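Local coordinates for protein fusolin (Unidentified entomopoxvirus, PDB 4YN2) that builds the crystalline spindles of an insect poxvirus that enhance its virulence, and probably acts on chitin through a domain of the lytic polysaccharide monooxygenase family, at residues 147-152 and 208-213; 152-157 and 167-172; 39-44 and 56-61. One frame throughout, in Å; residues are numbered along the deposited sequence.

In the fold
Contacts 1 and 2 belong to one beta sheet and share Thr-152. Contact 1 joins strand 145-152 to strand 206-214 and is wholly buried, while contact 2 lies where strand 145-152 gives way to the loop leading to strand 168-174, with one side near the surface. Their centres are about 11 Å apart. Contact 3 stands apart, about 26 Å from contact 1 between centres, in a pair of helices earlier in the chain. The chemistry follows the setting: backbone bonding, an aromatic stack and a buried ion pair in contact 1; one strand-end backbone bond and a peripheral salt bridge in contact 2; small apolar side chains with one glutamate beside them between the helices of contact 3.

Contact 1 of 3, residues 147-152 and 208-213; sequences YEVYIT and LYVRWQ. With NAG (2-acetamido-2-deoxy-beta-D-glucopyranose), chain B.
Tyr-147 and Trp-212 lie almost flat on each other at one end of this pair of antiparallel strands. Their offset stack pairs the phenol ring with the five-membered ring of the indole, centroids 4.0 Å apart and planes at 8°. The two groups leave their strands differently: Tyr-147 CG is anti to its carbonyl carbon (chi1 -77°), whereas Trp-212 CG is anti to its backbone nitrogen. The phenol thereby leans across to the indole, and Tyr-147 OH comes 3.4 Å from Trp-212 CE2. Val-149 with Val-210, then Ile-151 with Leu-208, continue this apolar face of the immunoglobulin-like sandwich.

The other face is polar. Glu-148 and Arg-211 run side by side, and Arg-211 NH1 makes a salt bridge of 2.9 Å to Glu-148 OE1. The same oxygen takes Tyr-150 OH at 2.6 Å, the two donors arriving from opposite faces of the carboxylate. Glu-148 OE2 receives the acetamido nitrogen N2 of the glycan's NAG at 2.7 Å in a nearly straight bond (170°), and also accepts from a water. Beneath these side chains, paired backbone bonds join Glu-148 to Arg-211 and Tyr-150 to Tyr-209.

Arg-211 NH2 reaches Gln-213 OE1 and the carbonyl of Tyr-76, while Trp-212 NE1 bonds to Ser-145 OG, with the indole about 5 Å from the zinc ion. One face thus keeps aromatic packing near the metal, while on the other Arg-211 and Tyr-150 hold the carboxylate that accepts the acetamido N-H of the sugar, consistent with a glycan packed against its own protein rather than a substrate.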
loop_
_atom_site.group_PDB
_atom_site.type_symbol
_atom_site.label_atom_id
_atom_site.label_comp_id
_atom_site.label_asym_id
_atom_site.label_seq_id
_atom_site.Cartn_x
_atom_site.Cartn_y
_atom_site.Cartn_z
ATOM N N TYR A 147 -17.659 0.417 -5.583
ATOM C CA TYR A 147 -16.348 0.199 -5.003
ATOM C C TYR A 147 -16.261 -1.124 -4.292
ATOM O O TYR A 147 -17.155 -1.452 -3.529
ATOM C CB TYR A 147 -16.043 1.303 -3.982
ATOM C CG TYR A 147 -15.647 2.613 -4.612
ATOM C CD1 TYR A 147 -16.606 3.522 -5.033
ATOM C CD2 TYR A 147 -14.311 2.937 -4.804
ATOM C CE1 TYR A 147 -16.246 4.737 -5.606
ATOM C CE2 TYR A 147 -13.939 4.141 -5.390
ATOM C CZ TYR A 147 -14.907 5.035 -5.801
ATOM O OH TYR A 147 -14.534 6.228 -6.357
ATOM N N GLU A 148 -15.171 -1.860 -4.513
ATOM C CA GLU A 148 -14.844 -3.053 -3.756
ATOM C C GLU A 148 -13.545 -2.785 -3.071
ATOM O O GLU A 148 -12.657 -2.177 -3.677
ATOM C CB GLU A 148 -14.732 -4.305 -4.630
ATOM C CG GLU A 148 -16.032 -4.727 -5.288
ATOM C CD GLU A 148 -15.859 -5.837 -6.300
ATOM O OE1 GLU A 148 -14.701 -6.141 -6.666
ATOM O OE2 GLU A 148 -16.882 -6.413 -6.731
ATOM N N VAL A 149 -13.421 -3.210 -1.816
ATOM C CA VAL A 149 -12.174 -3.109 -1.079
ATOM C C VAL A 149 -11.820 -4.493 -0.612
ATOM O O VAL A 149 -12.666 -5.187 -0.042
ATOM C CB VAL A 149 -12.207 -2.115 0.103
ATOM C CG1 VAL A 149 -10.814 -1.938 0.689
ATOM C CG2 VAL A 149 -12.771 -0.767 -0.330
ATOM N N TYR A 150 -10.581 -4.903 -0.881
ATOM C CA TYR A 150 -10.022 -6.166 -0.427
ATOM C C TYR A 150 -8.892 -5.857 0.485
ATOM O O TYR A 150 -8.334 -4.770 0.400
ATOM C CB TYR A 150 -9.507 -7.042 -1.582
ATOM C CG TYR A 150 -10.510 -7.331 -2.669
ATOM C CD1 TYR A 150 -10.847 -6.363 -3.609
ATOM C CD2 TYR A 150 -11.130 -8.574 -2.761
ATOM C CE1 TYR A 150 -11.772 -6.623 -4.616
ATOM C CE2 TYR A 150 -12.080 -8.835 -3.752
ATOM C CZ TYR A 150 -12.408 -7.849 -4.668
ATOM O OH TYR A 150 -13.337 -8.104 -5.643
ATOM N N ILE A 151 -8.533 -6.798 1.335
ATOM C CA ILE A 151 -7.375 -6.681 2.199
ATOM C C ILE A 151 -6.598 -7.970 2.073
ATOM O O ILE A 151 -7.184 -9.047 1.930
ATOM C CB ILE A 151 -7.711 -6.340 3.681
ATOM C CG1 ILE A 151 -6.423 -6.008 4.463
ATOM C CG2 ILE A 151 -8.511 -7.467 4.371
ATOM C CD1 ILE A 151 -6.651 -5.363 5.816
ATOM N N THR A 152 -5.282 -7.872 2.159
ATOM C CA THR A 152 -4.459 -9.052 2.133
ATOM C C THR A 152 -4.782 -9.937 3.336
ATOM O O THR A 152 -5.143 -9.443 4.405
ATOM C CB THR A 152 -2.990 -8.683 2.118
ATOM O OG1 THR A 152 -2.772 -7.599 3.022
ATOM C CG2 THR A 152 -2.493 -8.331 0.722
ATOM N N LEU A 208 -4.395 -2.825 1.139
ATOM C CA LEU A 208 -5.794 -2.734 0.731
ATOM C C LEU A 208 -5.798 -2.656 -0.772
ATOM O O LEU A 208 -4.957 -1.962 -1.343
ATOM C CB LEU A 208 -6.513 -1.518 1.304
ATOM C CG LEU A 208 -6.571 -1.378 2.798
ATOM C CD1 LEU A 208 -7.106 -0.005 3.156
ATOM C CD2 LEU A 208 -7.430 -2.467 3.416
ATOM N N TYR A 209 -6.666 -3.409 -1.424
ATOM C CA TYR A 209 -6.809 -3.374 -2.871
ATOM C C TYR A 209 -8.162 -2.777 -3.130
ATOM O O TYR A 209 -9.172 -3.377 -2.755
ATOM C CB TYR A 209 -6.666 -4.762 -3.481
ATOM C CG TYR A 209 -6.512 -4.774 -4.987
ATOM C CD1 TYR A 209 -5.515 -4.031 -5.607
ATOM C CD2 TYR A 209 -7.237 -5.663 -5.771
ATOM C CE1 TYR A 209 -5.273 -4.136 -6.965
ATOM C CE2 TYR A 209 -7.003 -5.775 -7.139
ATOM C CZ TYR A 209 -6.027 -5.002 -7.734
ATOM O OH TYR A 209 -5.800 -5.130 -9.082
ATOM N N VAL A 210 -8.188 -1.558 -3.659
ATOM C CA VAL A 210 -9.421 -0.818 -3.911
ATOM C C VAL A 210 -9.723 -0.871 -5.384
ATOM O O VAL A 210 -8.873 -0.530 -6.202
ATOM C CB VAL A 210 -9.322 0.650 -3.411
ATOM C CG1 VAL A 210 -10.636 1.388 -3.642
ATOM C CG2 VAL A 210 -8.923 0.710 -1.937
ATOM N N ARG A 211 -10.932 -1.274 -5.718
ATOM C CA ARG A 211 -11.397 -1.382 -7.088
ATOM C C ARG A 211 -12.585 -0.470 -7.285
ATOM O O ARG A 211 -13.582 -0.623 -6.585
ATOM C CB ARG A 211 -11.777 -2.821 -7.398
ATOM C CG ARG A 211 -12.365 -3.042 -8.777
ATOM C CD ARG A 211 -12.896 -4.448 -8.887
ATOM N NE ARG A 211 -13.454 -4.690 -10.211
ATOM C CZ ARG A 211 -14.353 -5.617 -10.515
ATOM N NH1 ARG A 211 -14.823 -6.432 -9.580
ATOM N NH2 ARG A 211 -14.787 -5.742 -11.765
ATOM N N TRP A 212 -12.482 0.464 -8.229
ATOM C CA TRP A 212 -13.585 1.338 -8.611
ATOM C C TRP A 212 -14.047 0.861 -9.971
ATOM O O TRP A 212 -13.344 1.052 -10.954
ATOM C CB TRP A 212 -13.141 2.792 -8.635
ATOM C CG TRP A 212 -14.248 3.757 -8.922
ATOM C CD1 TRP A 212 -15.576 3.600 -8.651
ATOM C CD2 TRP A 212 -14.123 5.005 -9.598
ATOM N NE1 TRP A 212 -16.269 4.714 -9.039
ATOM C CE2 TRP A 212 -15.402 5.602 -9.616
ATOM C CE3 TRP A 212 -13.046 5.698 -10.162
ATOM C CZ2 TRP A 212 -15.630 6.858 -10.163
ATOM C CZ3 TRP A 212 -13.278 6.937 -10.728
ATOM C CH2 TRP A 212 -14.554 7.508 -10.720
ATOM N N GLN A 213 -15.186 0.198 -10.020
ATOM C CA GLN A 213 -15.694 -0.413 -11.234
ATOM C C GLN A 213 -16.883 0.325 -11.810
ATOM O O GLN A 213 -17.894 0.462 -11.132
ATOM C CB GLN A 213 -16.100 -1.848 -10.912
ATOM C CG GLN A 213 -16.653 -2.654 -12.095
ATOM C CD GLN A 213 -15.691 -2.725 -13.245
ATOM O OE1 GLN A 213 -14.545 -3.155 -13.095
ATOM N NE2 GLN A 213 -16.128 -2.369 -14.434
HETATM C C1 NAG B . -20.434 -6.416 -5.410
HETATM C C2 NAG B . -20.203 -7.826 -5.946
HETATM C C3 NAG B . -20.729 -7.887 -7.379
HETATM C C4 NAG B . -22.180 -7.416 -7.439
HETATM C C5 NAG B . -22.341 -6.054 -6.773
HETATM C C6 NAG B . -23.779 -5.586 -6.687
HETATM C C7 NAG B . -18.311 -9.303 -5.371
HETATM C C8 NAG B . -16.820 -9.431 -5.348
HETATM N N2 NAG B . -18.792 -8.171 -5.910
HETATM O O3 NAG B . -20.650 -9.243 -7.800
HETATM O O4 NAG B . -22.602 -7.292 -8.790
HETATM O O5 NAG B . -21.830 -6.122 -5.436
HETATM O O6 NAG B . -24.635 -6.559 -6.119
HETATM O O7 NAG B . -19.044 -10.189 -4.946
HETATM O O HOH W 1 -17.589 -7.255 -9.175
#

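Contact 2 of 3, residues 152-157 and 167-172; sequences TKPSFN and NLDLIY
Lys-153, just past the end of strand 145-152, reaches over to Asp-169, the two side chains crossing at about a right angle. The ammonium Lys-153 NZ is 2.7 Å from Asp-169 OD1 in a salt bridge. The nitrogen meets the syn side of that oxygen, only 16° out of the carboxylate plane. Most of the lysine chain is extended; the bend comes at the last torsion (chi4 -75°), which turns NZ onto OD1. The second oxygen, Asp-169 OD2, lies 3.5 Å from Lys-153 CG, so the carboxylate rests against the base of the chain as well as its charged end.

Asn-167 works through both its backbone and its amide. Its carbonyl oxygen accepts from Lys-153 N at 2.8 Å, and the CA-H of Thr-152 points to the same atom. This is where a beta hairpin, strand 145-152 followed by strand 168-174, opens into its long connection: Thr-152 and Leu-168 form a non-hydrogen-bonded pair, and the chain then enters a type I turn from Lys-153 to Phe-156, closed by the bond from Phe-156 N to Lys-153 O. Farther along the hairpin, Ile-171 and Tyr-172 both face Val-149 in a classic beta bulge.

The amide of Asn-167 stands perpendicular to the Phe-156 ring, presenting ND2 at the ring edge, 3.8 Å from Phe-156 CD1. Two bonds from within the connection hold its rotation: OD1 accepts from the backbone nitrogen of Val-164 and ND2 donates to the carbonyl of Arg-162. Thr-152 CG2 covers one face of the same ring, 3.5 Å above the plane and over its centre, and the same methyl, on the side turned from the ring, touches Leu-168 CD2 at 3.9 Å.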
loop_
_atom_site.group_PDB
_atom_site.type_symbol
_atom_site.label_atom_id
_atom_site.label_comp_id
_atom_site.label_asym_id
_atom_site.label_seq_id
_atom_site.Cartn_x
_atom_site.Cartn_y
_atom_site.Cartn_z
ATOM N N THR A 152 -5.282 -7.872 2.159
ATOM C CA THR A 152 -4.459 -9.052 2.133
ATOM C C THR A 152 -4.782 -9.937 3.336
ATOM O O THR A 152 -5.143 -9.443 4.405
ATOM C CB THR A 152 -2.990 -8.683 2.118
ATOM O OG1 THR A 152 -2.772 -7.599 3.022
ATOM C CG2 THR A 152 -2.493 -8.331 0.722
ATOM N N LYS A 153 -4.612 -11.234 3.165
ATOM C CA LYS A 153 -4.832 -12.208 4.239
ATOM C C LYS A 153 -3.833 -11.967 5.388
ATOM O O LYS A 153 -2.781 -11.356 5.173
ATOM C CB LYS A 153 -4.749 -13.651 3.709
ATOM C CG LYS A 153 -5.991 -14.019 2.915
ATOM C CD LYS A 153 -5.968 -15.441 2.403
ATOM C CE LYS A 153 -7.126 -15.761 1.472
ATOM N NZ LYS A 153 -8.405 -15.937 2.202
ATOM N N PRO A 154 -4.203 -12.375 6.622
ATOM C CA PRO A 154 -3.384 -12.066 7.810
ATOM C C PRO A 154 -1.883 -12.363 7.797
ATOM O O PRO A 154 -1.148 -11.638 8.476
ATOM C CB PRO A 154 -4.036 -12.920 8.889
ATOM C CG PRO A 154 -5.439 -12.983 8.502
ATOM C CD PRO A 154 -5.450 -13.062 7.015
ATOM N N SER A 155 -1.426 -13.390 7.088
ATOM C CA SER A 155 0.006 -13.725 7.075
ATOM C C SER A 155 0.736 -13.168 5.837
ATOM O O SER A 155 1.891 -13.511 5.610
ATOM C CB SER A 155 0.191 -15.240 7.151
ATOM O OG SER A 155 -0.467 -15.881 6.076
ATOM N N PHE A 156 0.093 -12.265 5.071
ATOM C CA PHE A 156 0.740 -11.649 3.920
ATOM C C PHE A 156 2.023 -10.934 4.366
ATOM O O PHE A 156 2.042 -10.248 5.385
ATOM C CB PHE A 156 -0.232 -10.674 3.247
ATOM C CG PHE A 156 0.380 -9.774 2.209
ATOM C CD1 PHE A 156 0.540 -10.205 0.903
ATOM C CD2 PHE A 156 0.820 -8.505 2.542
ATOM C CE1 PHE A 156 1.118 -9.375 -0.051
ATOM C CE2 PHE A 156 1.373 -7.672 1.577
ATOM C CZ PHE A 156 1.542 -8.122 0.297
ATOM N N ASN A 157 3.081 -11.097 3.594
ATOM C CA ASN A 157 4.376 -10.500 3.882
ATOM C C ASN A 157 4.732 -9.572 2.720
ATOM O O ASN A 157 5.089 -10.035 1.647
ATOM C CB ASN A 157 5.405 -11.626 4.085
ATOM C CG ASN A 157 6.765 -11.131 4.469
ATOM O OD1 ASN A 157 7.117 -9.981 4.231
ATOM N ND2 ASN A 157 7.576 -11.996 5.024
ATOM N N ASN A 167 -4.568 -14.283 -2.218
ATOM C CA ASN A 167 -4.229 -13.856 -0.859
ATOM C C ASN A 167 -4.963 -12.560 -0.495
ATOM O O ASN A 167 -4.559 -11.870 0.444
ATOM C CB ASN A 167 -2.714 -13.758 -0.628
ATOM C CG ASN A 167 -1.967 -12.763 -1.473
ATOM O OD1 ASN A 167 -2.539 -11.906 -2.137
ATOM N ND2 ASN A 167 -0.664 -12.866 -1.474
ATOM N N LEU A 168 -6.097 -12.293 -1.166
ATOM C CA LEU A 168 -6.960 -11.151 -0.894
ATOM C C LEU A 168 -8.315 -11.615 -0.391
ATOM O O LEU A 168 -8.855 -12.584 -0.910
ATOM C CB LEU A 168 -7.172 -10.302 -2.161
ATOM C CG LEU A 168 -6.048 -9.371 -2.585
ATOM C CD1 LEU A 168 -6.422 -8.688 -3.884
ATOM C CD2 LEU A 168 -5.710 -8.363 -1.486
ATOM N N ASP A 169 -8.879 -10.878 0.576
ATOM C CA ASP A 169 -10.205 -11.108 1.157
ATOM C C ASP A 169 -11.087 -9.901 0.893
ATOM O O ASP A 169 -10.663 -8.798 1.233
ATOM C CB ASP A 169 -10.095 -11.280 2.676
ATOM C CG ASP A 169 -9.442 -12.550 3.154
ATOM O OD1 ASP A 169 -9.602 -13.584 2.481
ATOM O OD2 ASP A 169 -8.834 -12.526 4.235
ATOM N N LEU A 170 -12.312 -10.087 0.362
ATOM C CA LEU A 170 -13.225 -8.965 0.135
ATOM C C LEU A 170 -13.784 -8.495 1.472
ATOM O O LEU A 170 -14.293 -9.321 2.223
ATOM C CB LEU A 170 -14.363 -9.374 -0.810
ATOM C CG LEU A 170 -15.429 -8.303 -1.133
ATOM C CD1 LEU A 170 -14.894 -7.247 -2.065
ATOM C CD2 LEU A 170 -16.621 -8.945 -1.773
ATOM N N ILE A 171 -13.656 -7.196 1.796
ATOM C CA ILE A 171 -14.199 -6.645 3.053
ATOM C C ILE A 171 -15.263 -5.570 2.799
ATOM O O ILE A 171 -15.924 -5.160 3.747
ATOM C CB ILE A 171 -13.073 -6.100 3.976
ATOM C CG1 ILE A 171 -12.262 -4.956 3.314
ATOM C CG2 ILE A 171 -12.158 -7.261 4.398
ATOM C CD1 ILE A 171 -11.376 -4.173 4.260
ATOM N N TYR A 172 -15.431 -5.094 1.554
ATOM C CA TYR A 172 -16.389 -4.032 1.286
ATOM C C TYR A 172 -16.848 -4.047 -0.154
ATOM O O TYR A 172 -16.049 -4.277 -1.054
ATOM C CB TYR A 172 -15.752 -2.687 1.595
ATOM C CG TYR A 172 -16.692 -1.506 1.575
ATOM C CD1 TYR A 172 -17.461 -1.186 2.688
ATOM C CD2 TYR A 172 -16.742 -0.652 0.480
ATOM C CE1 TYR A 172 -18.275 -0.057 2.704
ATOM C CE2 TYR A 172 -17.592 0.451 0.462
ATOM C CZ TYR A 172 -18.329 0.771 1.592
ATOM O OH TYR A 172 -19.119 1.900 1.578
#

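Contact 3 of 3, residues 39-44 and 56-61; sequences YVYDKV and SAAQYE
This is the apolar seam of a helical hairpin: helix 31-48 turns back through a short connection into helix 51-63, and the two pack antiparallel. In sequence the pair follows strand 2-6 and precedes the other strands of the domain, a place in the chain consistent with the helical insertion that lytic polysaccharide monooxygenases carry beside their beta sandwich. The segment axes approach to 7.9 Å, with their directions 151° apart. Two alanines on the second helix allow such closeness, since methyl groups are all that they place between the backbones.

Ala-57 CB rests against two valines one turn apart on the first helix, 3.8 Å from Val-40 CG1 and 3.6 Å from Val-44 CG2. The valines share a rotamer, each with CG1 anti to its own backbone nitrogen, yet they use different branches here. Val-40 CG1 also presses on the backbone of the second helix, 3.7 Å from Ala-57 C. Next to this row, Ala-58 CB touches the root of Tyr-41, with the two CB atoms 4.0 Å apart; the methyl lies near the plane of the tyrosine ring, at its edge. That ring runs on along helix 51-63, where Thr-51, Ala-54 and Ile-55 receive it.

Glu-61 brings the one charged group into the seam. Its chain leaves CA with CG anti to the backbone nitrogen (chi1 170°) and stays extended through CD, which carries the carboxylate over to Val-40. Weak hydrogen bonds from the backbone nitrogens of Gly-108 and Val-109 offer OE2 polar partners in this buried position. Against the first helix, the same oxygen, Glu-61 OE2, lies 3.3 Å from the methyl carbon Val-40 CG2.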
loop_
_atom_site.group_PDB
_atom_site.type_symbol
_atom_site.label_atom_id
_atom_site.label_comp_id
_atom_site.label_asym_id
_atom_site.label_seq_id
_atom_site.Cartn_x
_atom_site.Cartn_y
_atom_site.Cartn_z
ATOM N N TYR A 39 13.025 -0.550 -12.215
ATOM C CA TYR A 39 12.586 -1.859 -12.708
ATOM C C TYR A 39 12.045 -1.761 -14.156
ATOM O O TYR A 39 12.456 -2.521 -15.029
ATOM C CB TYR A 39 11.480 -2.388 -11.783
ATOM C CG TYR A 39 10.928 -3.733 -12.178
ATOM C CD1 TYR A 39 11.463 -4.903 -11.657
ATOM C CD2 TYR A 39 9.829 -3.836 -13.018
ATOM C CE1 TYR A 39 10.937 -6.147 -11.984
ATOM C CE2 TYR A 39 9.297 -5.075 -13.359
ATOM C CZ TYR A 39 9.855 -6.231 -12.841
ATOM O OH TYR A 39 9.313 -7.447 -13.166
ATOM N N VAL A 40 11.111 -0.838 -14.391
ATOM C CA VAL A 40 10.515 -0.637 -15.722
ATOM C C VAL A 40 11.576 -0.042 -16.678
ATOM O O VAL A 40 11.653 -0.456 -17.834
ATOM C CB VAL A 40 9.241 0.242 -15.659
ATOM C CG1 VAL A 40 8.749 0.608 -17.064
ATOM C CG2 VAL A 40 8.141 -0.477 -14.888
ATOM N N TYR A 41 12.367 0.927 -16.199
ATOM C CA TYR A 41 13.448 1.545 -16.990
ATOM C C TYR A 41 14.415 0.463 -17.513
ATOM O O TYR A 41 14.614 0.347 -18.723
ATOM C CB TYR A 41 14.213 2.552 -16.112
ATOM C CG TYR A 41 15.273 3.376 -16.808
ATOM C CD1 TYR A 41 16.534 2.845 -17.070
ATOM C CD2 TYR A 41 15.080 4.728 -17.050
ATOM C CE1 TYR A 41 17.550 3.626 -17.620
ATOM C CE2 TYR A 41 16.092 5.520 -17.586
ATOM C CZ TYR A 41 17.333 4.974 -17.852
ATOM O OH TYR A 41 18.310 5.776 -18.404
ATOM N N ASP A 42 14.950 -0.367 -16.600
ATOM C CA ASP A 42 15.893 -1.440 -16.946
ATOM C C ASP A 42 15.226 -2.536 -17.777
ATOM O O ASP A 42 15.864 -3.060 -18.684
ATOM C CB ASP A 42 16.533 -2.044 -15.687
ATOM C CG ASP A 42 17.424 -1.075 -14.925
ATOM O OD1 ASP A 42 17.823 -0.058 -15.508
ATOM O OD2 ASP A 42 17.697 -1.328 -13.730
ATOM N N LYS A 43 13.948 -2.859 -17.509
ATOM C CA LYS A 43 13.210 -3.871 -18.280
ATOM C C LYS A 43 13.112 -3.455 -19.752
ATOM O O LYS A 43 13.414 -4.253 -20.649
ATOM C CB LYS A 43 11.808 -4.068 -17.678
ATOM C CG LYS A 43 10.897 -5.033 -18.398
ATOM C CD LYS A 43 9.619 -5.223 -17.590
ATOM C CE LYS A 43 8.561 -5.961 -18.354
ATOM N NZ LYS A 43 7.286 -6.009 -17.604
ATOM N N VAL A 44 12.710 -2.196 -19.989
ATOM C CA VAL A 44 12.540 -1.659 -21.337
ATOM C C VAL A 44 13.910 -1.403 -22.001
ATOM O O VAL A 44 14.055 -1.689 -23.188
ATOM C CB VAL A 44 11.641 -0.404 -21.320
ATOM C CG1 VAL A 44 11.621 0.289 -22.682
ATOM C CG2 VAL A 44 10.225 -0.786 -20.894
ATOM N N SER A 56 10.743 7.011 -21.066
ATOM C CA SER A 56 9.322 7.239 -21.308
ATOM C C SER A 56 8.440 6.180 -20.638
ATOM O O SER A 56 7.389 6.531 -20.110
ATOM C CB SER A 56 9.028 7.270 -22.802
ATOM O OG SER A 56 9.693 8.368 -23.409
ATOM N N ALA A 57 8.847 4.897 -20.692
ATOM C CA ALA A 57 8.083 3.816 -20.059
ATOM C C ALA A 57 8.054 3.972 -18.538
ATOM O O ALA A 57 6.993 3.837 -17.933
ATOM C CB ALA A 57 8.671 2.474 -20.422
ATOM N N ALA A 58 9.201 4.277 -17.938
ATOM C CA ALA A 58 9.340 4.466 -16.489
ATOM C C ALA A 58 8.569 5.710 -16.015
ATOM O O ALA A 58 7.893 5.662 -14.988
ATOM C CB ALA A 58 10.811 4.580 -16.127
ATOM N N GLN A 59 8.630 6.808 -16.780
ATOM C CA GLN A 59 7.886 8.022 -16.441
ATOM C C GLN A 59 6.376 7.809 -16.551
ATOM O O GLN A 59 5.626 8.274 -15.691
ATOM C CB GLN A 59 8.300 9.176 -17.348
ATOM C CG GLN A 59 9.661 9.750 -17.014
ATOM C CD GLN A 59 10.063 10.816 -18.005
ATOM O OE1 GLN A 59 9.496 10.957 -19.092
ATOM N NE2 GLN A 59 11.011 11.633 -17.627
ATOM N N TYR A 60 5.938 7.093 -17.598
ATOM C CA TYR A 60 4.528 6.797 -17.857
ATOM C C TYR A 60 3.902 6.078 -16.667
ATOM O O TYR A 60 2.762 6.353 -16.313
ATOM C CB TYR A 60 4.415 5.954 -19.142
ATOM C CG TYR A 60 3.016 5.564 -19.540
ATOM C CD1 TYR A 60 2.422 4.416 -19.032
ATOM C CD2 TYR A 60 2.305 6.307 -20.474
ATOM C CE1 TYR A 60 1.146 4.036 -19.418
ATOM C CE2 TYR A 60 1.040 5.916 -20.896
ATOM C CZ TYR A 60 0.472 4.764 -20.386
ATOM O OH TYR A 60 -0.804 4.421 -20.756
ATOM N N GLU A 61 4.666 5.166 -16.036
ATOM C CA GLU A 61 4.213 4.406 -14.879
ATOM C C GLU A 61 3.738 5.333 -13.754
ATOM O O GLU A 61 2.702 5.060 -13.137
ATOM C CB GLU A 61 5.356 3.489 -14.402
ATOM C CG GLU A 61 5.143 2.804 -13.076
ATOM C CD GLU A 61 6.230 1.789 -12.807
ATOM O OE1 GLU A 61 7.419 2.175 -12.743
ATOM O OE2 GLU A 61 5.892 0.595 -12.688
#